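Local coordinates for Lin2960 protein (Listeria innocua, PDB 3OOP) that probably binds DNA as a dimeric transcription regulator of the MarR family, although its target sites and physiological role are unknown, at residues A[24-29]-A[117-122]; A[31-36]-A[105-110]; A[37-42]-A[76-81]. One frame throughout, in Å; residues are numbered along the deposited sequence. Where two conformers were deposited one is given.

Contact 1: residues A[24-29]-A[117-122]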
loop_
_atom_site.group_PDB
_atom_site.type_symbol
_atom_site.label_atom_id
_atom_site.label_comp_id
_atom_site.label_asym_id
_atom_site.label_seq_id
_atom_site.Cartn_x
_atom_site.Cartn_y
_atom_site.Cartn_z
ATOM N N LEU A 24 -13.513 -6.653 -1.927
ATOM C CA LEU A 24 -14.522 -6.943 -2.941
ATOM C C LEU A 24 -15.216 -8.283 -2.702
ATOM O O LEU A 24 -16.438 -8.386 -2.861
ATOM C CB LEU A 24 -13.918 -6.882 -4.355
ATOM C CG LEU A 24 -13.437 -5.505 -4.841
ATOM C CD1 LEU A 24 -12.658 -5.642 -6.147
ATOM C CD2 LEU A 24 -14.607 -4.532 -5.004
ATOM N N PHE A 25 -14.443 -9.297 -2.305
ATOM C CA PHE A 25 -14.969 -10.638 -2.037
ATOM C C PHE A 25 -15.988 -10.635 -0.902
ATOM O O PHE A 25 -17.082 -11.204 -1.021
ATOM C CB PHE A 25 -13.818 -11.588 -1.692
ATOM C CG PHE A 25 -14.245 -13.005 -1.458
ATOM C CD1 PHE A 25 -14.618 -13.813 -2.519
ATOM C CD2 PHE A 25 -14.257 -13.540 -0.168
ATOM C CE1 PHE A 25 -14.993 -15.143 -2.311
ATOM C CE2 PHE A 25 -14.627 -14.862 0.053
ATOM C CZ PHE A 25 -15.000 -15.669 -1.024
ATOM N N LEU A 26 -15.631 -9.981 0.197
ATOM C CA LEU A 26 -16.547 -9.851 1.329
ATOM C C LEU A 26 -17.795 -9.071 0.965
ATOM O O LEU A 26 -18.887 -9.409 1.421
ATOM C CB LEU A 26 -15.848 -9.216 2.520
ATOM C CG LEU A 26 -14.698 -10.048 3.095
ATOM C CD1 LEU A 26 -14.130 -9.333 4.311
ATOM C CD2 LEU A 26 -15.146 -11.483 3.472
HETATM N N MSE A 27 -17.647 -8.045 0.140
HETATM C CA MSE A 27 -18.822 -7.272 -0.282
HETATM C C MSE A 27 -19.714 -8.074 -1.221
HETATM O O MSE A 27 -20.938 -7.969 -1.136
HETATM C CB MSE A 27 -18.433 -5.901 -0.845
HETATM C CG MSE A 27 -17.976 -4.901 0.251
HETATM SE SE MSE A 27 -19.122 -4.814 1.874
HETATM C CE MSE A 27 -18.322 -6.198 3.022
ATOM N N ARG A 28 -19.119 -8.920 -2.063
ATOM C CA ARG A 28 -19.904 -9.818 -2.940
ATOM C C ARG A 28 -20.763 -10.806 -2.160
ATOM O O ARG A 28 -21.841 -11.207 -2.619
ATOM C CB ARG A 28 -19.009 -10.595 -3.914
ATOM C CG ARG A 28 -18.491 -9.761 -5.044
ATOM C CD ARG A 28 -18.114 -10.596 -6.263
ATOM N NE ARG A 28 -16.996 -11.509 -6.021
ATOM C CZ ARG A 28 -15.716 -11.144 -5.953
ATOM N NH1 ARG A 28 -15.369 -9.869 -6.075
ATOM N NH2 ARG A 28 -14.785 -12.062 -5.742
ATOM N N SER A 29 -20.288 -11.187 -0.978
ATOM C CA SER A 29 -20.983 -12.185 -0.166
ATOM C C SER A 29 -22.343 -11.694 0.293
ATOM O O SER A 29 -23.232 -12.500 0.527
ATOM C CB SER A 29 -20.130 -12.612 1.039
ATOM O OG SER A 29 -20.148 -11.658 2.081
ATOM N N GLU A 117 -13.738 -16.676 6.637
ATOM C CA GLU A 117 -13.126 -17.987 6.903
ATOM C C GLU A 117 -12.639 -18.639 5.607
ATOM O O GLU A 117 -11.552 -19.229 5.576
ATOM C CB GLU A 117 -14.095 -18.919 7.640
ATOM C CG GLU A 117 -14.364 -18.503 9.084
ATOM C CD GLU A 117 -15.505 -19.282 9.739
ATOM O OE1 GLU A 117 -16.066 -20.218 9.115
ATOM O OE2 GLU A 117 -15.839 -18.953 10.897
ATOM N N LYS A 118 -13.437 -18.528 4.542
ATOM C CA LYS A 118 -13.074 -19.087 3.235
ATOM C C LYS A 118 -11.838 -18.406 2.662
ATOM O O LYS A 118 -10.953 -19.060 2.128
ATOM C CB LYS A 118 -14.233 -18.979 2.243
ATOM C CG LYS A 118 -15.433 -19.852 2.562
ATOM C CD LYS A 118 -16.486 -19.813 1.440
ATOM C CE LYS A 118 -16.121 -20.740 0.275
ATOM N NZ LYS A 118 -17.194 -20.787 -0.780
HETATM N N MSE A 119 -11.791 -17.088 2.804
HETATM C CA MSE A 119 -10.691 -16.262 2.340
HETATM C C MSE A 119 -9.355 -16.697 2.951
HETATM O O MSE A 119 -8.320 -16.709 2.269
HETATM C CB MSE A 119 -10.991 -14.836 2.775
HETATM C CG MSE A 119 -10.177 -13.765 2.185
HETATM SE SE MSE A 119 -11.356 -12.202 2.338
HETATM C CE MSE A 119 -11.037 -11.743 4.199
ATOM N N PHE A 120 -9.391 -17.029 4.242
ATOM C CA PHE A 120 -8.189 -17.397 4.985
ATOM C C PHE A 120 -7.953 -18.900 5.121
ATOM O O PHE A 120 -7.066 -19.318 5.864
ATOM C CB PHE A 120 -8.183 -16.728 6.358
ATOM C CG PHE A 120 -7.880 -15.261 6.309
ATOM C CD1 PHE A 120 -6.575 -14.811 6.102
ATOM C CD2 PHE A 120 -8.897 -14.320 6.473
ATOM C CE1 PHE A 120 -6.291 -13.440 6.045
ATOM C CE2 PHE A 120 -8.614 -12.944 6.428
ATOM C CZ PHE A 120 -7.317 -12.506 6.219
ATOM N N ALA A 121 -8.718 -19.702 4.390
ATOM C CA ALA A 121 -8.526 -21.152 4.390
ATOM C C ALA A 121 -7.064 -21.540 4.136
ATOM O O ALA A 121 -6.465 -21.109 3.154
ATOM C CB ALA A 121 -9.468 -21.826 3.367
ATOM N N GLY A 122 -6.492 -22.335 5.040
ATOM C CA GLY A 122 -5.102 -22.780 4.906
ATOM C C GLY A 122 -4.048 -21.774 5.341
ATOM O O GLY A 122 -2.853 -22.067 5.295
#

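Contact 2: residues A[31-36]-A[105-110]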
loop_
_atom_site.group_PDB
_atom_site.type_symbol
_atom_site.label_atom_id
_atom_site.label_comp_id
_atom_site.label_asym_id
_atom_site.label_seq_id
_atom_site.Cartn_x
_atom_site.Cartn_y
_atom_site.Cartn_z
ATOM N N ALA A 31 -24.041 -9.197 -1.505
ATOM C CA ALA A 31 -24.589 -8.478 -2.668
ATOM C C ALA A 31 -26.102 -8.634 -2.849
ATOM O O ALA A 31 -26.776 -7.708 -3.311
ATOM C CB ALA A 31 -23.853 -8.899 -3.957
ATOM N N SER A 32 -26.642 -9.793 -2.479
ATOM C CA SER A 32 -28.053 -10.070 -2.741
ATOM C C SER A 32 -28.981 -9.528 -1.654
ATOM O O SER A 32 -30.195 -9.585 -1.799
ATOM C CB SER A 32 -28.300 -11.569 -2.957
ATOM O OG SER A 32 -27.466 -12.053 -3.992
ATOM N N TYR A 33 -28.409 -8.993 -0.577
ATOM C CA TYR A 33 -29.202 -8.514 0.553
ATOM C C TYR A 33 -29.697 -7.082 0.350
ATOM O O TYR A 33 -29.132 -6.333 -0.451
ATOM C CB TYR A 33 -28.405 -8.667 1.851
ATOM C CG TYR A 33 -28.257 -10.121 2.227
ATOM C CD1 TYR A 33 -29.138 -10.713 3.134
ATOM C CD2 TYR A 33 -27.267 -10.920 1.645
ATOM C CE1 TYR A 33 -29.021 -12.052 3.477
ATOM C CE2 TYR A 33 -27.144 -12.267 1.975
ATOM C CZ TYR A 33 -28.025 -12.820 2.895
ATOM O OH TYR A 33 -27.917 -14.151 3.229
ATOM N N ASP A 34 -30.752 -6.710 1.070
ATOM C CA ASP A 34 -31.393 -5.404 0.882
ATOM C C ASP A 34 -30.468 -4.258 1.304
ATOM O O ASP A 34 -30.442 -3.204 0.679
ATOM C CB ASP A 34 -32.729 -5.342 1.632
ATOM C CG ASP A 34 -33.365 -3.959 1.585
ATOM O OD1 ASP A 34 -33.913 -3.596 0.525
ATOM O OD2 ASP A 34 -33.317 -3.236 2.609
ATOM N N VAL A 35 -29.685 -4.487 2.346
ATOM C CA VAL A 35 -28.678 -3.524 2.806
ATOM C C VAL A 35 -27.483 -3.442 1.837
ATOM O O VAL A 35 -26.848 -4.463 1.563
ATOM C CB VAL A 35 -28.219 -3.903 4.245
ATOM C CG1 VAL A 35 -27.056 -3.059 4.706
ATOM C CG2 VAL A 35 -29.393 -3.776 5.226
ATOM N N THR A 36 -27.185 -2.235 1.330
ATOM C CA THR A 36 -26.028 -1.967 0.435
ATOM C C THR A 36 -24.674 -1.867 1.183
ATOM O O THR A 36 -24.665 -1.666 2.395
ATOM C CB THR A 36 -26.231 -0.664 -0.367
ATOM O OG1 THR A 36 -26.078 0.472 0.498
ATOM C CG2 THR A 36 -27.606 -0.630 -1.043
ATOM N N THR A 105 -28.297 -7.166 11.028
ATOM C CA THR A 105 -26.850 -7.057 11.219
ATOM C C THR A 105 -26.257 -8.416 11.607
ATOM O O THR A 105 -25.183 -8.782 11.142
ATOM C CB THR A 105 -26.498 -5.956 12.240
ATOM O OG1 THR A 105 -27.097 -4.721 11.822
ATOM C CG2 THR A 105 -24.988 -5.763 12.358
ATOM N N THR A 106 -26.972 -9.163 12.454
ATOM C CA THR A 106 -26.523 -10.507 12.846
ATOM C C THR A 106 -26.432 -11.418 11.613
ATOM O O THR A 106 -25.428 -12.102 11.403
ATOM C CB THR A 106 -27.426 -11.111 13.945
ATOM O OG1 THR A 106 -27.238 -10.363 15.148
ATOM C CG2 THR A 106 -27.091 -12.582 14.216
ATOM N N GLU A 107 -27.470 -11.388 10.783
ATOM C CA GLU A 107 -27.522 -12.184 9.562
ATOM C C GLU A 107 -26.357 -11.825 8.626
ATOM O O GLU A 107 -25.647 -12.717 8.148
ATOM C CB GLU A 107 -28.884 -11.984 8.879
ATOM C CG GLU A 107 -29.192 -12.922 7.704
ATOM C CD GLU A 107 -30.579 -12.697 7.102
ATOM O OE1 GLU A 107 -30.885 -13.340 6.072
ATOM O OE2 GLU A 107 -31.365 -11.884 7.650
ATOM N N LEU A 108 -26.148 -10.526 8.398
ATOM C CA LEU A 108 -25.060 -10.051 7.534
ATOM C C LEU A 108 -23.688 -10.383 8.108
ATOM O O LEU A 108 -22.809 -10.859 7.370
ATOM C CB LEU A 108 -25.185 -8.544 7.275
ATOM C CG LEU A 108 -26.445 -8.083 6.547
ATOM C CD1 LEU A 108 -26.606 -6.559 6.636
ATOM C CD2 LEU A 108 -26.428 -8.540 5.091
ATOM N N ARG A 109 -23.499 -10.143 9.408
ATOM C CA ARG A 109 -22.223 -10.437 10.057
ATOM C C ARG A 109 -21.854 -11.907 9.885
ATOM O O ARG A 109 -20.701 -12.229 9.624
ATOM C CB ARG A 109 -22.247 -10.076 11.542
ATOM C CG ARG A 109 -22.022 -8.603 11.839
ATOM C CD ARG A 109 -21.233 -8.419 13.123
ATOM N NE ARG A 109 -21.299 -7.054 13.643
ATOM C CZ ARG A 109 -20.476 -6.070 13.297
ATOM N NH1 ARG A 109 -19.516 -6.280 12.402
ATOM N NH2 ARG A 109 -20.614 -4.866 13.847
ATOM N N ASP A 110 -22.841 -12.786 10.022
ATOM C CA ASP A 110 -22.612 -14.239 9.898
ATOM C C ASP A 110 -22.158 -14.625 8.487
ATOM O O ASP A 110 -21.254 -15.455 8.314
ATOM C CB ASP A 110 -23.862 -15.032 10.312
ATOM C CG ASP A 110 -24.086 -15.047 11.828
ATOM O OD1 ASP A 110 -23.147 -14.746 12.601
ATOM O OD2 ASP A 110 -25.217 -15.372 12.254
#

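Contact 3: residues A[37-42]-A[76-81]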
loop_
_atom_site.group_PDB
_atom_site.type_symbol
_atom_site.label_atom_id
_atom_site.label_comp_id
_atom_site.label_asym_id
_atom_site.label_seq_id
_atom_site.Cartn_x
_atom_site.Cartn_y
_atom_site.Cartn_z
ATOM N N PRO A 37 -23.529 -1.994 0.462
ATOM C CA PRO A 37 -22.200 -1.908 1.105
ATOM C C PRO A 37 -21.973 -0.680 2.003
ATOM O O PRO A 37 -21.467 -0.830 3.118
ATOM C CB PRO A 37 -21.230 -1.859 -0.082
ATOM C CG PRO A 37 -21.928 -2.529 -1.166
ATOM C CD PRO A 37 -23.416 -2.402 -0.951
ATOM N N GLU A 38 -22.337 0.511 1.525
ATOM C CA GLU A 38 -22.154 1.737 2.311
ATOM C C GLU A 38 -23.097 1.784 3.522
ATOM O O GLU A 38 -22.738 2.293 4.585
ATOM C CB GLU A 38 -22.285 2.999 1.434
ATOM C CG GLU A 38 -23.701 3.296 0.937
ATOM C CD GLU A 38 -23.836 4.642 0.225
ATOM O OE1 GLU A 38 -24.929 4.895 -0.322
ATOM O OE2 GLU A 38 -22.866 5.435 0.201
ATOM N N GLN A 39 -24.302 1.235 3.350
ATOM C CA GLN A 39 -25.258 1.119 4.447
ATOM C C GLN A 39 -24.727 0.131 5.473
ATOM O O GLN A 39 -24.905 0.322 6.675
ATOM C CB GLN A 39 -26.629 0.681 3.924
ATOM C CG GLN A 39 -27.369 1.776 3.170
ATOM C CD GLN A 39 -28.496 1.237 2.309
ATOM O OE1 GLN A 39 -28.884 0.070 2.422
ATOM N NE2 GLN A 39 -29.026 2.084 1.437
ATOM N N TRP A 40 -24.079 -0.923 4.995
ATOM C CA TRP A 40 -23.497 -1.923 5.881
ATOM C C TRP A 40 -22.374 -1.325 6.715
ATOM O O TRP A 40 -22.303 -1.569 7.916
ATOM C CB TRP A 40 -23.007 -3.124 5.084
ATOM C CG TRP A 40 -22.163 -4.101 5.858
ATOM C CD1 TRP A 40 -20.887 -4.470 5.569
ATOM C CD2 TRP A 40 -22.539 -4.839 7.030
ATOM N NE1 TRP A 40 -20.439 -5.400 6.474
ATOM C CE2 TRP A 40 -21.426 -5.637 7.392
ATOM C CE3 TRP A 40 -23.696 -4.895 7.816
ATOM C CZ2 TRP A 40 -21.440 -6.494 8.503
ATOM C CZ3 TRP A 40 -23.707 -5.748 8.930
ATOM C CH2 TRP A 40 -22.582 -6.533 9.257
ATOM N N SER A 41 -21.519 -0.522 6.090
ATOM C CA SER A 41 -20.429 0.131 6.823
ATOM C C SER A 41 -20.965 0.893 8.023
ATOM O O SER A 41 -20.430 0.778 9.134
ATOM C CB SER A 41 -19.646 1.087 5.922
ATOM O OG SER A 41 -19.018 0.358 4.883
ATOM N N VAL A 42 -22.022 1.664 7.798
ATOM C CA VAL A 42 -22.609 2.471 8.859
ATOM C C VAL A 42 -23.308 1.584 9.898
ATOM O O VAL A 42 -23.091 1.753 11.096
ATOM C CB VAL A 42 -23.527 3.584 8.302
ATOM C CG1 VAL A 42 -24.254 4.285 9.428
ATOM C CG2 VAL A 42 -22.694 4.600 7.518
ATOM N N LEU A 76 -32.775 4.888 8.996
ATOM C CA LEU A 76 -33.957 5.261 9.764
ATOM C C LEU A 76 -35.241 4.904 9.012
ATOM O O LEU A 76 -36.163 4.324 9.601
ATOM C CB LEU A 76 -33.929 6.754 10.121
ATOM C CG LEU A 76 -32.979 7.167 11.253
ATOM C CD1 LEU A 76 -32.814 8.669 11.271
ATOM C CD2 LEU A 76 -33.451 6.654 12.620
ATOM N N ARG A 77 -35.282 5.217 7.719
ATOM C CA ARG A 77 -36.447 4.903 6.901
ATOM C C ARG A 77 -36.662 3.392 6.778
ATOM O O ARG A 77 -37.803 2.932 6.766
ATOM C CB ARG A 77 -36.340 5.567 5.529
ATOM C CG ARG A 77 -37.681 5.873 4.894
ATOM C CD ARG A 77 -37.550 6.933 3.813
ATOM N NE ARG A 77 -36.609 6.549 2.764
ATOM C CZ ARG A 77 -35.413 7.102 2.591
ATOM N NH1 ARG A 77 -34.630 6.689 1.601
ATOM N NH2 ARG A 77 -34.999 8.067 3.408
ATOM N N LYS A 78 -35.569 2.626 6.717
ATOM C CA LYS A 78 -35.629 1.159 6.688
ATOM C C LYS A 78 -35.948 0.560 8.062
ATOM O O LYS A 78 -36.069 -0.663 8.187
ATOM C CB LYS A 78 -34.334 0.550 6.132
ATOM C CG LYS A 78 -34.070 0.857 4.651
ATOM C CD LYS A 78 -32.863 0.108 4.099
ATOM C CE LYS A 78 -32.839 0.169 2.571
ATOM N NZ LYS A 78 -31.778 -0.698 1.953
ATOM N N GLU A 79 -36.071 1.422 9.072
ATOM C CA GLU A 79 -36.391 1.037 10.454
ATOM C C GLU A 79 -35.355 0.092 11.058
ATOM O O GLU A 79 -35.696 -0.799 11.839
ATOM C CB GLU A 79 -37.792 0.428 10.546
ATOM C CG GLU A 79 -38.827 1.146 9.681
ATOM C CD GLU A 79 -40.229 0.624 9.890
ATOM O OE1 GLU A 79 -40.676 -0.222 9.092
ATOM O OE2 GLU A 79 -40.881 1.058 10.858
ATOM N N LEU A 80 -34.090 0.305 10.698
ATOM C CA LEU A 80 -32.989 -0.541 11.176
ATOM C C LEU A 80 -32.282 0.110 12.357
ATOM O O LEU A 80 -31.618 -0.560 13.149
ATOM C CB LEU A 80 -31.993 -0.835 10.037
ATOM C CG LEU A 80 -32.610 -1.568 8.832
ATOM C CD1 LEU A 80 -31.632 -1.675 7.647
ATOM C CD2 LEU A 80 -33.138 -2.936 9.245
ATOM N N ILE A 81 -32.429 1.421 12.478
ATOM C CA ILE A 81 -31.803 2.154 13.577
ATOM C C ILE A 81 -32.797 3.150 14.165
ATOM O O ILE A 81 -33.839 3.439 13.562
ATOM C CB ILE A 81 -30.495 2.882 13.139
ATOM C CG1 ILE A 81 -30.798 3.979 12.102
ATOM C CG2 ILE A 81 -29.449 1.859 12.628
ATOM C CD1 ILE A 81 -29.589 4.893 11.775
HETATM O O HOH W 1 -31.222 1.411 -0.337
#

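Contact 1: residues A[24-29]-A[117-122]
Apolar helix-to-helix packing, with a Met-aromatic contact in it, joins the C-terminal end of helix 2-29 to the last turn of helix 99-119, the part of the fold on which the second subunit also packs. The residue at the centre is Met119, present as selenomethionine (as is Met27). Its CG lies anti to the backbone N (chi1 -167°), and the chain then bends at its third torsion, a course that brings SE and CE against helix 2-29. SE lies 4.1 Å from CD2 of Phe25 and 5.3 Å from the centroid of that ring, approaching obliquely, 67° off the ring normal. Leu26 shares SE with Phe25, through CG and CD2, and also meets the terminal methyl, CD1 lying 3.9 Å from CE of Met119, the two side chains crossing at about a right angle. Phe25 and Met119, by contrast, lie side by side, running opposite ways. The backbones stay well apart, with CA of Phe25 and CA of Met119 separated by 8.3 Å. Phe25 and Leu26 also touch Ser115, one turn earlier on helix 99-119, while Ile142 of the second subunit packs on both Phe25 and Met119 and Arg5 of that subunit on Leu26. Phe120, the next residue after Met119, is the first to leave helical geometry, and the chain turns into a loop. No hydrogen bond joins the two segments, so cohesion probably rests on dispersion and on the polarisable selenium beside the ring, with Ile142 of the second subunit extending the apolar surface.

Contact 2: residues A[31-36]-A[105-110]
Leu108 pushes its CD2 methyl against the root of the Tyr33 side chain, 3.7 Å from CG of Tyr33 and almost as near to its CB, so that the leucine meets the base of the aromatic ring rather than its hydroxyl end. The methyl approaches the ring obliquely. The other methyl of Leu108, CD1, turns to Val35 and lies 3.9 Å from its CB, touching CG1 at nearly the same range. One leucine thus fits between two loop residues, one methyl for each. Its CG sits anti to the carbonyl carbon (chi1 -62°), which carries the fork across to the loop although the CB itself does not point there. Farther out, Glu107 uses an extended chain to bring OE1 to the edge of the Tyr33 ring, in its plane, 3.4 Å from CE1 of Tyr33. Carboxylate and ring stand nearly perpendicular, 89° apart, and the oxygen faces the weakly positive C-H rim of the ring, which is probably mildly favourable. Tyr33 also packs on Ile111, Val35 on Glu104 and Leu80, and Leu108 on Ile30 and Trp40, so the inner part of the contact is buried while the carboxylate lies toward the exposed side. Thr36 then N-caps helix 37-49. This is the linker between the N-terminal helix and the first helix of the probable DNA-binding domain, laid across helix 99-119, an arrangement consistent with the winged helix-turn-helix fold of MarR proteins.

Contact 3: residues A[37-42]-A[76-81]
Direct hydrogen bonding between Gln39, on the first turn of helix 37-49, and Lys78, just past the end of helix 65-77, carries this small contact. The Lys78 ammonium gives a 3.0 Å bond from NZ to OE1 of Gln39. It meets the oxygen at a C=O...N angle of 122°, with the nitrogen tilted 27° from the carbonyl plane. The two side chains, both extended beyond CG, cross at about a right angle; near-anti torsions after chi1 (-66°) give Lys78 the length to bridge backbones whose nearest CA atoms, of Gln39 and Leu80, are 10.4 Å apart.

Water supplies a second link. One molecule accepts from NE2 of Gln39 at 2.9 Å and from NZ of Lys78 at 3.2 Å, so both ends of the amide communicate with the same ammonium.

Charge and backbone partners come from the preceding loop: Lys78 NZ also forms a salt bridge with Asp34, and Gln39 OE1 accepts from the backbone N of Thr36. At the helix end, Glu79 takes up positive phi in a Schellman motif.

The Gln39 side chain also touches Val74 of helix 65-77. With OE1 accepting from two donors and NE2 given to water, the amide's orientation is well defined; the ammonium would probably polarise its carbonyl and, with Asp34 beside it, remain protonated, making a polar tie from helix 37-49 to the turn that follows helix 65-77 in the probable DNA-binding domain.

The three contacts follow the chain from the dimer-facing end of the subunit into its probable DNA-binding domain, nested one inside another in sequence. Contacts 1 and 2 share helix 99-119 and have centres about 14 Å apart; the second subunit touches contact 1 but neither of the others. Contacts 2 and 3 are closer, about 10 Å between centres, and are joined by the salt bridge from Asp34 OD2 to Lys78 NZ (3.0 Å) and by Trp40, whose CE3 lies 3.6 Å from CD1 of Leu108. Contacts 1 and 3, about 22 Å apart, still meet where Met27 CE packs 4.0 Å from CD1 of Trp40.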